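Local coordinates for protein ML032222a iGluR (PDB 4YKI) that probably serves as a subunit of a glycine-activated ion channel of the ionotropic glutamate receptor family, its ligand-binding domain holding glycine, at residues 56-64 and 74-85. Sequence-based numbering, arbitrary orientation.
Sequences IQPDDRKFG and NGMIRDLLDDKT. With GLY (glycine), chain E.
The F63 ring lies between M76 and the bound glycine: the M76 methyl CE sits over one face, 3.6 Å from the ring centroid in a CH-pi contact, and the ligand CA lies over the opposite face, offset toward the rim. M76 runs alongside F63, and the bend at its third torsion (chi3 -77°) turns CE onto the ring, with SD farther above the same face in a Met-aromatic contact. M76 CG also packs on P58, lying 3.7 Å from P58 CD. The carboxylate of D60 stands nearly perpendicular to the N74 amide and binds the backbone twice. Its OD2 takes the G75 N-H on the syn lone pair at 2.9 Å, while OD1, approached from above the carboxylate plane, accepts from K62 N to close an Asx turn. M76 N donates to K62 O (3.1 Å) and more weakly to F63 O, which also receives a weak bond from I77 N. Farther along, D79 rests OD2 against P58 CA (3.3 Å), and three waters bridge its carboxylate to the backbone of I56, Q57 and D59. N74 ND2 bonds S143, and G64 O accepts from R98, another residue of the glycine pocket. The loop after strand 52-56 is thus bonded to residues 75-77, consistent with a fixed place for F63, an aromatic wall of the glycine site in this glutamate-receptor ligand-binding domain.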
loop_
_atom_site.group_PDB
_atom_site.type_symbol
_atom_site.label_atom_id
_atom_site.label_comp_id
_atom_site.label_asym_id
_atom_site.label_seq_id
_atom_site.Cartn_x
_atom_site.Cartn_y
_atom_site.Cartn_z
ATOM N N ILE B 56 7.874 22.578 -8.911
ATOM C CA ILE B 56 9.298 22.890 -9.068
ATOM C C ILE B 56 10.025 21.600 -9.435
ATOM O O ILE B 56 9.988 20.601 -8.703
ATOM C CB ILE B 56 9.909 23.478 -7.778
ATOM C CG1 ILE B 56 9.170 24.783 -7.422
ATOM C CG2 ILE B 56 11.452 23.685 -7.911
ATOM C CD1 ILE B 56 9.735 25.572 -6.273
ATOM N N GLN B 57 10.674 21.625 -10.595
ATOM C CA GLN B 57 11.462 20.491 -11.041
ATOM C C GLN B 57 12.911 20.640 -10.628
ATOM O O GLN B 57 13.458 21.723 -10.668
ATOM C CB GLN B 57 11.391 20.374 -12.557
ATOM C CG GLN B 57 10.000 20.328 -13.117
ATOM C CD GLN B 57 10.003 19.888 -14.552
ATOM O OE1 GLN B 57 10.416 18.770 -14.872
ATOM N NE2 GLN B 57 9.548 20.768 -15.442
ATOM N N PRO B 58 13.572 19.539 -10.263
ATOM C CA PRO B 58 15.004 19.638 -9.974
ATOM C C PRO B 58 15.785 19.894 -11.250
ATOM O O PRO B 58 15.468 19.320 -12.292
ATOM C CB PRO B 58 15.350 18.264 -9.405
ATOM C CG PRO B 58 14.387 17.357 -10.080
ATOM C CD PRO B 58 13.097 18.151 -10.196
ATOM N N ASP B 59 16.792 20.748 -11.171
ATOM C CA ASP B 59 17.613 21.029 -12.328
ATOM C C ASP B 59 18.258 19.762 -12.914
ATOM O O ASP B 59 18.448 19.649 -14.126
ATOM C CB ASP B 59 18.700 22.043 -11.940
ATOM C CG ASP B 59 18.127 23.375 -11.481
ATOM O OD1 ASP B 59 17.087 23.783 -12.029
ATOM O OD2 ASP B 59 18.738 24.036 -10.602
ATOM N N ASP B 60 18.585 18.798 -12.063
ATOM C CA ASP B 60 19.238 17.581 -12.527
ATOM C C ASP B 60 18.254 16.585 -13.163
ATOM O O ASP B 60 18.692 15.600 -13.724
ATOM C CB ASP B 60 20.091 16.930 -11.414
ATOM C CG ASP B 60 19.293 16.439 -10.200
ATOM O OD1 ASP B 60 18.051 16.273 -10.283
ATOM O OD2 ASP B 60 19.966 16.186 -9.168
ATOM N N ARG B 61 16.946 16.862 -13.071
ATOM C CA ARG B 61 15.858 16.035 -13.608
ATOM C C ARG B 61 15.890 14.569 -13.118
ATOM O O ARG B 61 15.406 13.664 -13.777
ATOM C CB ARG B 61 15.746 16.193 -15.130
ATOM C CG ARG B 61 15.386 17.643 -15.625
ATOM C CD ARG B 61 13.961 18.106 -15.171
ATOM N NE ARG B 61 13.466 19.281 -15.904
ATOM C CZ ARG B 61 13.750 20.545 -15.601
ATOM N NH1 ARG B 61 14.525 20.828 -14.567
ATOM N NH2 ARG B 61 13.236 21.538 -16.319
ATOM N N LYS B 62 16.437 14.374 -11.926
ATOM C CA LYS B 62 16.456 13.064 -11.290
ATOM C C LYS B 62 15.343 12.918 -10.246
ATOM O O LYS B 62 14.879 13.898 -9.663
ATOM C CB LYS B 62 17.802 12.812 -10.596
ATOM C CG LYS B 62 19.040 13.050 -11.441
ATOM C CD LYS B 62 19.016 12.276 -12.742
ATOM C CE LYS B 62 20.284 12.540 -13.528
ATOM N NZ LYS B 62 20.211 12.064 -14.930
ATOM N N PHE B 63 14.953 11.682 -9.972
ATOM C CA PHE B 63 14.047 11.399 -8.872
ATOM C C PHE B 63 14.779 11.562 -7.532
ATOM O O PHE B 63 14.332 12.304 -6.661
ATOM C CB PHE B 63 13.404 10.008 -9.019
ATOM C CG PHE B 63 12.124 10.013 -9.808
ATOM C CD1 PHE B 63 12.134 10.240 -11.172
ATOM C CD2 PHE B 63 10.910 9.812 -9.183
ATOM C CE1 PHE B 63 10.948 10.261 -11.896
ATOM C CE2 PHE B 63 9.729 9.839 -9.899
ATOM C CZ PHE B 63 9.748 10.069 -11.257
ATOM N N GLY B 64 15.920 10.883 -7.395
ATOM C CA GLY B 64 16.826 11.095 -6.276
ATOM C C GLY B 64 17.338 9.826 -5.621
ATOM O O GLY B 64 16.571 8.881 -5.352
ATOM N N ASN B 74 20.416 13.805 -4.359
ATOM C CA ASN B 74 20.159 14.588 -5.564
ATOM C C ASN B 74 18.674 14.528 -5.911
ATOM O O ASN B 74 17.858 14.036 -5.118
ATOM C CB ASN B 74 21.080 14.146 -6.720
ATOM C CG ASN B 74 20.870 12.726 -7.149
ATOM O OD1 ASN B 74 19.892 12.072 -6.782
ATOM N ND2 ASN B 74 21.792 12.235 -7.956
ATOM N N GLY B 75 18.309 15.080 -7.058
ATOM C CA GLY B 75 16.943 14.968 -7.553
ATOM C C GLY B 75 15.907 15.683 -6.714
ATOM O O GLY B 75 16.175 16.626 -5.972
ATOM N N MET B 76 14.676 15.204 -6.825
ATOM C CA MET B 76 13.570 15.777 -6.056
ATOM C C MET B 76 13.794 15.602 -4.562
ATOM O O MET B 76 13.377 16.447 -3.788
ATOM C CB MET B 76 12.232 15.164 -6.495
ATOM C CG MET B 76 11.781 15.638 -7.882
ATOM S SD MET B 76 10.213 14.907 -8.439
ATOM C CE MET B 76 10.830 13.304 -8.900
ATOM N N ILE B 77 14.421 14.495 -4.160
ATOM C CA ILE B 77 14.703 14.276 -2.745
ATOM C C ILE B 77 15.562 15.426 -2.206
ATOM O O ILE B 77 15.269 16.004 -1.160
ATOM C CB ILE B 77 15.417 12.931 -2.497
ATOM C CG1 ILE B 77 14.607 11.728 -3.015
ATOM C CG2 ILE B 77 15.711 12.773 -1.006
ATOM C CD1 ILE B 77 13.295 11.471 -2.331
ATOM N N ARG B 78 16.632 15.764 -2.927
ATOM C CA ARG B 78 17.525 16.834 -2.494
ATOM C C ARG B 78 16.807 18.176 -2.409
ATOM O O ARG B 78 17.014 18.937 -1.468
ATOM C CB ARG B 78 18.751 16.926 -3.417
ATOM C CG ARG B 78 19.735 18.033 -3.082
ATOM C CD ARG B 78 20.352 17.920 -1.696
ATOM N NE ARG B 78 21.381 18.948 -1.501
ATOM C CZ ARG B 78 22.646 18.845 -1.905
ATOM N NH1 ARG B 78 23.104 17.752 -2.501
ATOM N NH2 ARG B 78 23.462 19.859 -1.695
ATOM N N ASP B 79 15.951 18.464 -3.390
ATOM C CA ASP B 79 15.221 19.728 -3.357
ATOM C C ASP B 79 14.331 19.810 -2.121
ATOM O O ASP B 79 14.175 20.871 -1.529
ATOM C CB ASP B 79 14.363 19.894 -4.613
ATOM C CG ASP B 79 15.120 20.421 -5.823
ATOM O OD1 ASP B 79 16.345 20.643 -5.762
ATOM O OD2 ASP B 79 14.430 20.573 -6.862
ATOM N N LEU B 80 13.702 18.688 -1.754
ATOM C CA LEU B 80 12.871 18.654 -0.547
ATOM C C LEU B 80 13.728 18.899 0.711
ATOM O O LEU B 80 13.380 19.718 1.543
ATOM C CB LEU B 80 12.148 17.303 -0.477
ATOM C CG LEU B 80 11.103 17.151 0.620
ATOM C CD1 LEU B 80 9.926 18.061 0.365
ATOM C CD2 LEU B 80 10.616 15.729 0.688
ATOM N N LEU B 81 14.855 18.203 0.822
ATOM C CA LEU B 81 15.763 18.371 1.962
ATOM C C LEU B 81 16.274 19.794 2.082
ATOM O O LEU B 81 16.486 20.276 3.184
ATOM C CB LEU B 81 16.941 17.412 1.854
ATOM C CG LEU B 81 16.563 15.937 2.026
ATOM C CD1 LEU B 81 17.743 15.050 1.695
ATOM C CD2 LEU B 81 16.070 15.629 3.444
ATOM N N ASP B 82 16.455 20.459 0.936
ATOM C CA ASP B 82 16.976 21.821 0.915
ATOM C C ASP B 82 15.891 22.883 1.037
ATOM O O ASP B 82 16.183 24.065 0.907
ATOM C CB ASP B 82 17.737 22.065 -0.388
ATOM C CG ASP B 82 19.076 21.351 -0.449
ATOM O OD1 ASP B 82 19.551 20.835 0.588
ATOM O OD2 ASP B 82 19.635 21.303 -1.556
ATOM N N ASP B 83 14.645 22.478 1.292
ATOM C CA ASP B 83 13.515 23.384 1.492
ATOM C C ASP B 83 13.167 24.175 0.241
ATOM O O ASP B 83 12.552 25.220 0.325
ATOM C CB ASP B 83 13.769 24.329 2.679
ATOM C CG ASP B 83 12.537 25.144 3.089
ATOM O OD1 ASP B 83 11.407 24.582 3.186
ATOM O OD2 ASP B 83 12.704 26.370 3.326
ATOM N N LYS B 84 13.529 23.652 -0.922
ATOM C CA LYS B 84 13.019 24.207 -2.172
ATOM C C LYS B 84 11.568 23.797 -2.422
ATOM O O LYS B 84 10.812 24.518 -3.100
ATOM C CB LYS B 84 13.909 23.786 -3.340
ATOM C CG LYS B 84 15.298 24.414 -3.236
ATOM C CD LYS B 84 16.205 24.073 -4.390
ATOM C CE LYS B 84 17.549 24.816 -4.299
ATOM N NZ LYS B 84 18.514 24.280 -5.283
ATOM N N THR B 85 11.192 22.645 -1.874
ATOM C CA THR B 85 9.836 22.137 -1.981
ATOM C C THR B 85 9.343 21.688 -0.605
ATOM O O THR B 85 10.136 21.477 0.325
ATOM C CB THR B 85 9.755 20.980 -2.970
ATOM O OG1 THR B 85 10.719 20.008 -2.567
ATOM C CG2 THR B 85 10.037 21.452 -4.383
HETATM N N GLY E . 9.187 6.203 -9.625
HETATM C CA GLY E . 10.653 6.409 -9.688
HETATM C C GLY E . 11.277 6.769 -8.361
HETATM O O GLY E . 12.523 6.856 -8.316
HETATM O OXT GLY E . 10.543 6.986 -7.373
HETATM O O HOH W 1 11.973 19.306 -7.036
HETATM O O HOH W 2 14.904 22.988 -8.351
HETATM O O HOH W 3 17.174 21.881 -8.217
#